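Local coordinates for protein glucokinase (Thermus thermophilus, PDB 3VOV) that phosphorylates glucose and probably other hexoses as a zinc-containing sugar kinase of the ROK family, at residues V233-G244 with L267-A278. Numbering follows the deposited sequence.
Sequences VKAFDPGVVVLG and LQGWEAPPLRRA
Val233 sets both methyls against the Pro273 ring at the apolar centre, CG1 of Val233 lying 3.6 Å from Pro273 CD. CG1 stands anti to the backbone N of Val233 (chi1 166°), from where it also touches Leu267 CD2. Toward the strands, Val241 CG2 borders Pro273 CB, and Leu275 CD1 touches Val241 CG1 at 3.6 Å and also reaches Leu243 CB. Parallel pairing of 240-244 with 275-277 and its flanking residues makes four backbone bonds: Val241 N to Pro274 O (2.9 Å), Arg276 N to Val241 O, Leu243 N to Arg276 O, and Ala278 N to Leu243 O. On the sheet face of Val242, Val240 CG2 sits 3.6 Å above the guanidinium plane of Arg276, toward its rim; Ala120 O binds NH2 of that group. At the other end, Lys234 crosses the Trp270 indole at about a right angle, its CE making a CH-pi contact over the five-membered ring, 3.3 Å from Trp270 CE2. Bends at chi2 and chi4 bring NZ over the same ring, 4.5 Å from its centroid, in a cation-pi contact, while Tyr266 O and Ala230 O bind the ammonium. With the indole gone, as with an alanine here, Lys234 CD and CE would probably lose the flat face they lie on and be freer to turn, despite the bonds to NZ. Cys171 of a second subunit, a zinc ligand, packs on Trp270, and Arg151 of that subunit forms a salt bridge with Asp237, placing this end at a subunit interface. Strand 240-244 lies between 127-132 and 275-277, the outermost strand on that side within the chain, in a mixed sheet of the actin-like ATPase fold; Leu259 of helix 253-265 covers Leu243 and Leu275, and Leu229 of helix 212-236 packs on Val241 and Leu275.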
# COMPACT_ATOMS: atom_id res chain seq x y z
N VAL B 233 -5.05 1.05 19.12
CA VAL B 233 -5.93 0.36 20.07
C VAL B 233 -5.52 -1.11 20.24
O VAL B 233 -5.60 -1.67 21.34
CB VAL B 233 -7.40 0.48 19.65
CG1 VAL B 233 -8.31 -0.54 20.45
CG2 VAL B 233 -7.87 1.92 19.85
N LYS B 234 -5.03 -1.73 19.17
CA LYS B 234 -4.63 -3.14 19.27
C LYS B 234 -3.37 -3.26 20.15
O LYS B 234 -3.14 -4.27 20.82
CB LYS B 234 -4.29 -3.73 17.88
CG LYS B 234 -5.30 -3.43 16.75
CD LYS B 234 -6.65 -3.98 17.04
CE LYS B 234 -7.52 -3.89 15.77
NZ LYS B 234 -7.51 -2.55 15.08
N ALA B 235 -2.51 -2.25 20.10
CA ALA B 235 -1.31 -2.34 20.88
C ALA B 235 -1.62 -1.99 22.35
O ALA B 235 -1.16 -2.70 23.25
CB ALA B 235 -0.26 -1.42 20.30
N PHE B 236 -2.42 -0.94 22.58
CA PHE B 236 -2.58 -0.39 23.92
C PHE B 236 -3.89 -0.71 24.63
O PHE B 236 -3.89 -0.74 25.87
CB PHE B 236 -2.38 1.14 23.91
CG PHE B 236 -0.99 1.57 23.59
CD1 PHE B 236 0.01 1.56 24.58
CD2 PHE B 236 -0.66 2.02 22.31
CE1 PHE B 236 1.31 1.99 24.29
CE2 PHE B 236 0.65 2.44 22.01
CZ PHE B 236 1.63 2.42 23.00
N ASP B 237 -5.00 -0.88 23.88
CA ASP B 237 -6.34 -1.15 24.45
C ASP B 237 -6.65 -0.11 25.53
O ASP B 237 -6.89 -0.47 26.69
CB ASP B 237 -6.45 -2.60 25.00
CG ASP B 237 -7.88 -2.96 25.47
OD1 ASP B 237 -8.86 -2.32 25.04
OD2 ASP B 237 -8.00 -3.92 26.26
N PRO B 238 -6.61 1.19 25.17
CA PRO B 238 -6.75 2.26 26.15
C PRO B 238 -8.21 2.43 26.56
O PRO B 238 -9.10 2.04 25.80
CB PRO B 238 -6.29 3.49 25.36
CG PRO B 238 -6.75 3.19 23.94
CD PRO B 238 -6.45 1.72 23.79
N GLY B 239 -8.47 2.99 27.72
CA GLY B 239 -9.84 3.28 28.16
C GLY B 239 -10.57 4.09 27.09
O GLY B 239 -11.67 3.74 26.66
N VAL B 240 -9.92 5.16 26.64
CA VAL B 240 -10.49 6.15 25.73
C VAL B 240 -9.36 6.60 24.81
O VAL B 240 -8.17 6.63 25.20
CB VAL B 240 -11.07 7.37 26.56
CG1 VAL B 240 -11.20 8.64 25.77
CG2 VAL B 240 -12.46 6.99 27.16
N VAL B 241 -9.74 6.98 23.59
CA VAL B 241 -8.84 7.65 22.66
C VAL B 241 -9.22 9.13 22.58
O VAL B 241 -10.41 9.48 22.37
CB VAL B 241 -8.91 6.99 21.28
CG1 VAL B 241 -8.05 7.75 20.27
CG2 VAL B 241 -8.48 5.52 21.40
N VAL B 242 -8.24 10.01 22.73
CA VAL B 242 -8.52 11.46 22.67
C VAL B 242 -7.81 12.06 21.47
O VAL B 242 -6.62 11.79 21.26
CB VAL B 242 -8.02 12.19 23.97
CG1 VAL B 242 -8.36 13.73 23.94
CG2 VAL B 242 -8.62 11.56 25.22
N LEU B 243 -8.54 12.85 20.67
CA LEU B 243 -7.95 13.50 19.50
C LEU B 243 -8.03 15.01 19.64
O LEU B 243 -9.11 15.59 19.82
CB LEU B 243 -8.67 13.06 18.20
CG LEU B 243 -8.20 13.66 16.86
CD1 LEU B 243 -6.76 13.25 16.57
CD2 LEU B 243 -9.12 13.20 15.71
N GLY B 244 -6.86 15.65 19.56
CA GLY B 244 -6.79 17.10 19.61
C GLY B 244 -5.91 17.67 18.51
O GLY B 244 -5.67 17.04 17.47
N LEU B 267 -11.92 -1.35 13.52
CA LEU B 267 -12.23 -2.00 14.77
C LEU B 267 -13.42 -2.98 14.64
O LEU B 267 -13.96 -3.44 15.68
CB LEU B 267 -12.45 -0.96 15.85
CG LEU B 267 -11.17 -0.23 16.31
CD1 LEU B 267 -11.52 1.03 17.14
CD2 LEU B 267 -10.29 -1.24 17.14
N GLN B 268 -13.84 -3.29 13.40
CA GLN B 268 -14.72 -4.46 13.12
C GLN B 268 -14.01 -5.72 13.63
O GLN B 268 -12.87 -6.03 13.23
CB GLN B 268 -14.98 -4.62 11.61
CG GLN B 268 -15.91 -3.55 11.06
CD GLN B 268 -16.05 -3.53 9.52
OE1 GLN B 268 -16.58 -2.55 9.00
NE2 GLN B 268 -15.57 -4.58 8.80
N GLY B 269 -14.68 -6.43 14.53
CA GLY B 269 -14.10 -7.63 15.15
C GLY B 269 -13.47 -7.34 16.51
O GLY B 269 -12.90 -8.26 17.16
N TRP B 270 -13.58 -6.08 16.95
CA TRP B 270 -12.88 -5.59 18.15
C TRP B 270 -13.81 -4.74 19.01
O TRP B 270 -14.81 -4.25 18.51
CB TRP B 270 -11.65 -4.73 17.72
CG TRP B 270 -10.66 -5.54 16.96
CD1 TRP B 270 -10.67 -5.83 15.61
CD2 TRP B 270 -9.50 -6.19 17.50
NE1 TRP B 270 -9.61 -6.64 15.31
CE2 TRP B 270 -8.87 -6.87 16.44
CE3 TRP B 270 -8.96 -6.30 18.81
CZ2 TRP B 270 -7.70 -7.64 16.63
CZ3 TRP B 270 -7.78 -7.05 18.98
CH2 TRP B 270 -7.17 -7.70 17.89
N GLU B 271 -13.49 -4.58 20.29
CA GLU B 271 -14.18 -3.61 21.14
C GLU B 271 -13.53 -2.23 20.95
O GLU B 271 -12.35 -2.04 21.26
CB GLU B 271 -14.10 -3.97 22.63
CG GLU B 271 -14.87 -5.20 23.11
CD GLU B 271 -14.62 -5.47 24.63
OE1 GLU B 271 -13.87 -6.44 24.93
OE2 GLU B 271 -15.13 -4.72 25.52
N ALA B 272 -14.29 -1.27 20.47
CA ALA B 272 -13.80 0.04 20.13
C ALA B 272 -13.85 1.00 21.34
O ALA B 272 -14.91 1.26 21.84
CB ALA B 272 -14.67 0.58 19.01
N PRO B 273 -12.68 1.53 21.80
CA PRO B 273 -12.76 2.55 22.83
C PRO B 273 -13.48 3.76 22.28
O PRO B 273 -13.41 4.01 21.07
CB PRO B 273 -11.28 2.88 23.13
CG PRO B 273 -10.54 1.63 22.75
CD PRO B 273 -11.29 1.25 21.45
N PRO B 274 -14.18 4.50 23.15
CA PRO B 274 -14.72 5.80 22.71
C PRO B 274 -13.61 6.69 22.17
O PRO B 274 -12.52 6.75 22.75
CB PRO B 274 -15.26 6.41 24.01
CG PRO B 274 -15.53 5.25 24.91
CD PRO B 274 -14.51 4.21 24.56
N LEU B 275 -13.89 7.38 21.07
CA LEU B 275 -12.97 8.40 20.53
C LEU B 275 -13.56 9.76 20.81
O LEU B 275 -14.72 10.03 20.40
CB LEU B 275 -12.72 8.15 19.01
CG LEU B 275 -11.90 9.14 18.11
CD1 LEU B 275 -10.67 9.69 18.73
CD2 LEU B 275 -11.48 8.48 16.78
N ARG B 276 -12.81 10.62 21.51
CA ARG B 276 -13.35 11.90 22.03
C ARG B 276 -12.48 13.08 21.61
O ARG B 276 -11.25 12.95 21.55
CB ARG B 276 -13.44 11.90 23.58
CG ARG B 276 -14.43 10.89 24.12
CD ARG B 276 -14.63 11.02 25.64
NE ARG B 276 -15.37 9.88 26.20
CZ ARG B 276 -15.25 9.43 27.44
NH1 ARG B 276 -16.02 8.42 27.85
NH2 ARG B 276 -14.35 9.96 28.27
N ARG B 277 -13.11 14.22 21.35
CA ARG B 277 -12.38 15.45 21.06
C ARG B 277 -11.66 15.93 22.31
O ARG B 277 -12.27 15.98 23.39
CB ARG B 277 -13.38 16.56 20.74
CG ARG B 277 -13.86 16.56 19.35
CD ARG B 277 -14.72 17.79 19.03
NE ARG B 277 -15.06 17.74 17.60
CZ ARG B 277 -14.61 18.61 16.70
NH1 ARG B 277 -13.83 19.63 17.08
NH2 ARG B 277 -14.96 18.47 15.42
N ALA B 278 -10.39 16.32 22.18
CA ALA B 278 -9.67 16.95 23.32
C ALA B 278 -10.47 18.15 23.83
O ALA B 278 -10.99 18.91 23.02
CB ALA B 278 -8.26 17.38 22.91